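Local coordinates for DNA mismatch repair protein MutS (Thermus aquaticus, PDB 1EWQ) that binds mismatched DNA and probably carries out the recognition step of mismatch repair, with a weak ATPase activity, at residues E310-V313 with L318-G321; Q18-L23 with L32-G37. All coordinates share one frame; numbering follows the deposited sequence.

Interactions 1 and 2 belong to different domains of MutS and lie on opposite sides of the chain's centre, with their nearest atoms about 41 Å apart. Interaction 2 packs helix 15-26 on strand 31-36 of domain I, a buried contact made of rings and leucines, with a tyrosine hydroxyl bridged by water at its margin; its nearest atom is about 3 Å from the bound DNA. Interaction 1 joins two consecutive helices, 299-314 and 316-326, within the domain III range. It is partly buried, its nearest atom about 40 Å from the DNA, and polar at its centre, where an arginine binds a backbone carbonyl and the same arginine pairs with the glutamate next to it in sequence.

Interaction 1 (E310-V313 with L318-G321); sequences EGFV and LREG
Helix 299-314 ends shortly before helix 316-326 begins, and across this break the backbones come nearest at Phe312 and Arg319, whose CA atoms are 5.3 Å apart. Within the domain III range these two consecutive helices, joined by a tight turn, are fastened by a side chain of the second reaching back to the last turn of the first. Arg319 leaves its helix with CG anti to the backbone N (chi1 -175°) and bends at chi3, which brings the guanidinium alongside the Phe312 carbonyl. Arg319 NH1 donates to Phe312 O at 2.8 Å, within the carbonyl plane and close to the guanidinium plane, with an N-H...O angle of 154°. The aliphatic part of the arginine lies against the same residue, Arg319 CB 3.9 Å from Phe312 CD2. Further round the ring, Phe312 CE2 meets Leu318 CG at 4.1 Å, an oblique apolar contact. Tyr530 and Ala534 of helix 514-540 also touch the Phe312 side chain, so the ring is shared between this turn and a third helix. The next residue of the same helix, Glu320, forms a salt bridge with Arg319, and Glu535 is a second acidic partner of NE. The guanidinium presents its NE/NH2 side to one oxygen: Glu320 OE2 accepts from Arg319 NH2 at 3.0 Å on its anti lone pair, and from Arg319 NE at 3.1 Å from above the carboxylate plane.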
# COMPACT_ATOMS: atom_id res chain seq x y z
N GLU C 310 16.15 -28.42 -26.04
CA GLU C 310 15.87 -28.77 -27.43
C GLU C 310 15.12 -30.09 -27.51
O GLU C 310 14.23 -30.25 -28.34
CB GLU C 310 17.18 -28.89 -28.21
CG GLU C 310 16.99 -29.17 -29.69
CD GLU C 310 18.25 -28.88 -30.48
OE1 GLU C 310 19.25 -29.61 -30.34
OE2 GLU C 310 18.26 -27.89 -31.25
N GLY C 311 15.48 -31.01 -26.62
CA GLY C 311 14.83 -32.31 -26.60
C GLY C 311 13.35 -32.19 -26.29
O GLY C 311 12.54 -32.92 -26.87
N PHE C 312 12.98 -31.29 -25.38
CA PHE C 312 11.57 -31.12 -25.05
C PHE C 312 10.88 -30.26 -26.10
O PHE C 312 9.66 -30.27 -26.21
CB PHE C 312 11.41 -30.49 -23.67
CG PHE C 312 11.45 -31.48 -22.53
CD1 PHE C 312 12.41 -31.38 -21.54
CD2 PHE C 312 10.51 -32.50 -22.45
CE1 PHE C 312 12.44 -32.27 -20.47
CE2 PHE C 312 10.53 -33.40 -21.39
CZ PHE C 312 11.50 -33.29 -20.39
N VAL C 313 11.66 -29.50 -26.87
CA VAL C 313 11.09 -28.67 -27.92
C VAL C 313 10.62 -29.60 -29.04
O VAL C 313 9.57 -29.38 -29.63
CB VAL C 313 12.11 -27.66 -28.48
CG1 VAL C 313 11.63 -27.10 -29.81
CG2 VAL C 313 12.32 -26.52 -27.48
N LEU C 318 5.73 -35.76 -25.19
CA LEU C 318 6.43 -36.00 -23.94
C LEU C 318 6.48 -34.74 -23.08
O LEU C 318 6.26 -34.79 -21.86
CB LEU C 318 7.85 -36.46 -24.23
CG LEU C 318 8.73 -36.71 -23.01
CD1 LEU C 318 8.10 -37.79 -22.12
CD2 LEU C 318 10.12 -37.11 -23.46
N ARG C 319 6.77 -33.61 -23.72
CA ARG C 319 6.85 -32.33 -23.02
C ARG C 319 5.53 -31.97 -22.33
O ARG C 319 5.52 -31.63 -21.15
CB ARG C 319 7.22 -31.21 -23.99
CG ARG C 319 7.43 -29.87 -23.29
CD ARG C 319 7.60 -28.72 -24.27
NE ARG C 319 6.38 -28.46 -25.02
CZ ARG C 319 6.27 -28.59 -26.34
NH1 ARG C 319 7.31 -29.00 -27.05
NH2 ARG C 319 5.13 -28.31 -26.94
N GLU C 320 4.43 -32.03 -23.08
CA GLU C 320 3.13 -31.68 -22.52
C GLU C 320 2.69 -32.72 -21.49
O GLU C 320 2.03 -32.39 -20.49
CB GLU C 320 2.09 -31.56 -23.64
CG GLU C 320 2.40 -30.48 -24.69
CD GLU C 320 2.49 -29.09 -24.09
OE1 GLU C 320 1.76 -28.81 -23.11
OE2 GLU C 320 3.27 -28.26 -24.61
N GLY C 321 3.06 -33.98 -21.73
CA GLY C 321 2.71 -35.04 -20.80
C GLY C 321 3.37 -34.82 -19.45
O GLY C 321 2.72 -34.90 -18.40

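Interaction 2 (Q18-L23 with L32-G37); sequences QQYVEL and LLFQVG
Tyr20 and Phe34 form the heart of this helix-on-sheet contact: Tyr20 CB sits over one face of the Phe34 ring, a CH-pi contact 3.7 Å from the centroid. The two rings meet obliquely, their planes 58° apart. With chi1 at -165°, CG of Phe34 lies opposite the backbone nitrogen, and the ring extends from the strand to the helix. There, Leu23 CD1 approaches the ring edge, 3.7 Å from Phe34 CE1. The extended Gln19 side chain crosses that of Phe34 at about a right angle, its CG at the ring edge and 3.7 Å from Phe34 CZ. Leu32, one inward-facing position earlier on the strand, divides its branches: CD1 lies 3.8 Å from Leu23 CB, whereas CD2 is 3.9 Å from Tyr20 CE1 as the leucine and tyrosine slide past each other in opposite directions.

Polar groups at the margins have their own partners. A water bridges helix and strand: it donates to Leu32 O at 2.7 Å and is hydrogen-bonded to Tyr20 OH. The same hydroxyl bonds Phe43 N, and the Phe43 ring meets that of Tyr20 edge-to-face; Gln19 NE2 is held by Val108 O.

The axes of segments 18-23 and 32-36 run roughly antiparallel, at 152°, with a closest approach of 9.6 Å. Helix 15-26 covers one face of the mixed domain I sheet, where strand 31-36 lies between strands 39-43 and 92-97. In this mismatch-recognition domain of the MutS family, strand 39-43 begins with the Phe-X-Glu motif (Phe39, Glu41), so the helix backs the strand beside it.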
# COMPACT_ATOMS: atom_id res chain seq x y z
N GLN C 18 1.45 -13.68 35.21
CA GLN C 18 2.85 -13.79 35.60
C GLN C 18 3.54 -14.67 34.58
O GLN C 18 4.53 -14.28 33.97
CB GLN C 18 2.99 -14.41 36.99
CG GLN C 18 3.17 -13.39 38.09
CD GLN C 18 4.44 -12.59 37.94
OE1 GLN C 18 5.54 -13.15 37.85
NE2 GLN C 18 4.31 -11.26 37.91
N GLN C 19 2.99 -15.87 34.40
CA GLN C 19 3.52 -16.83 33.44
C GLN C 19 3.67 -16.11 32.10
O GLN C 19 4.63 -16.35 31.37
CB GLN C 19 2.54 -18.00 33.31
CG GLN C 19 2.95 -19.08 32.33
CD GLN C 19 1.94 -20.21 32.27
OE1 GLN C 19 0.76 -19.99 32.00
NE2 GLN C 19 2.41 -21.43 32.53
N TYR C 20 2.73 -15.22 31.81
CA TYR C 20 2.71 -14.44 30.57
C TYR C 20 3.84 -13.41 30.49
O TYR C 20 4.64 -13.41 29.55
CB TYR C 20 1.36 -13.73 30.44
CG TYR C 20 1.35 -12.59 29.44
CD1 TYR C 20 1.42 -12.82 28.07
CD2 TYR C 20 1.27 -11.27 29.88
CE1 TYR C 20 1.42 -11.77 27.15
CE2 TYR C 20 1.26 -10.21 28.97
CZ TYR C 20 1.34 -10.47 27.61
OH TYR C 20 1.34 -9.42 26.72
N VAL C 21 3.87 -12.53 31.49
CA VAL C 21 4.87 -11.47 31.57
C VAL C 21 6.30 -12.00 31.60
O VAL C 21 7.21 -11.36 31.06
CB VAL C 21 4.61 -10.58 32.81
CG1 VAL C 21 5.80 -9.66 33.08
CG2 VAL C 21 3.35 -9.74 32.59
N GLU C 22 6.49 -13.16 32.22
CA GLU C 22 7.82 -13.77 32.32
C GLU C 22 8.36 -14.10 30.94
O GLU C 22 9.50 -13.76 30.61
CB GLU C 22 7.74 -15.05 33.15
CG GLU C 22 9.03 -15.40 33.86
CD GLU C 22 9.26 -14.54 35.08
OE1 GLU C 22 8.43 -14.59 36.02
OE2 GLU C 22 10.27 -13.79 35.11
N LEU C 23 7.55 -14.78 30.13
CA LEU C 23 7.94 -15.16 28.78
C LEU C 23 8.12 -13.92 27.90
O LEU C 23 9.11 -13.79 27.18
CB LEU C 23 6.88 -16.07 28.15
CG LEU C 23 6.63 -17.42 28.82
CD1 LEU C 23 5.42 -18.09 28.20
CD2 LEU C 23 7.86 -18.30 28.68
N LEU C 32 4.51 -11.27 21.48
CA LEU C 32 4.22 -12.56 22.07
C LEU C 32 2.73 -12.92 22.04
O LEU C 32 1.88 -12.14 22.49
CB LEU C 32 4.74 -12.60 23.51
CG LEU C 32 4.78 -13.96 24.20
CD1 LEU C 32 6.01 -14.04 25.07
CD2 LEU C 32 3.51 -14.19 25.00
N LEU C 33 2.44 -14.10 21.49
CA LEU C 33 1.08 -14.61 21.39
C LEU C 33 1.00 -15.71 22.44
O LEU C 33 1.54 -16.80 22.26
CB LEU C 33 0.81 -15.16 19.99
CG LEU C 33 0.89 -14.08 18.90
CD1 LEU C 33 0.65 -14.69 17.53
CD2 LEU C 33 -0.13 -12.99 19.18
N PHE C 34 0.35 -15.38 23.55
CA PHE C 34 0.21 -16.26 24.70
C PHE C 34 -1.03 -17.13 24.64
O PHE C 34 -2.16 -16.64 24.80
CB PHE C 34 0.18 -15.38 25.96
CG PHE C 34 0.41 -16.13 27.24
CD1 PHE C 34 1.57 -16.88 27.44
CD2 PHE C 34 -0.50 -16.02 28.29
CE1 PHE C 34 1.82 -17.50 28.66
CE2 PHE C 34 -0.27 -16.64 29.51
CZ PHE C 34 0.90 -17.38 29.70
N GLN C 35 -0.83 -18.42 24.41
CA GLN C 35 -1.93 -19.38 24.31
C GLN C 35 -2.64 -19.65 25.64
O GLN C 35 -2.01 -19.96 26.65
CB GLN C 35 -1.39 -20.70 23.75
CG GLN C 35 -2.05 -21.98 24.26
CD GLN C 35 -3.35 -22.29 23.59
OE1 GLN C 35 -3.66 -23.46 23.32
NE2 GLN C 35 -4.15 -21.26 23.32
N VAL C 36 -3.96 -19.51 25.63
CA VAL C 36 -4.79 -19.76 26.81
C VAL C 36 -6.06 -20.40 26.27
O VAL C 36 -6.97 -19.70 25.83
CB VAL C 36 -5.18 -18.46 27.56
CG1 VAL C 36 -5.88 -18.80 28.87
CG2 VAL C 36 -3.96 -17.61 27.83
N GLY C 37 -6.11 -21.72 26.28
CA GLY C 37 -7.28 -22.40 25.73
C GLY C 37 -7.25 -22.35 24.21
O GLY C 37 -6.22 -22.62 23.60
O HOH W 1 2.50 -9.89 23.93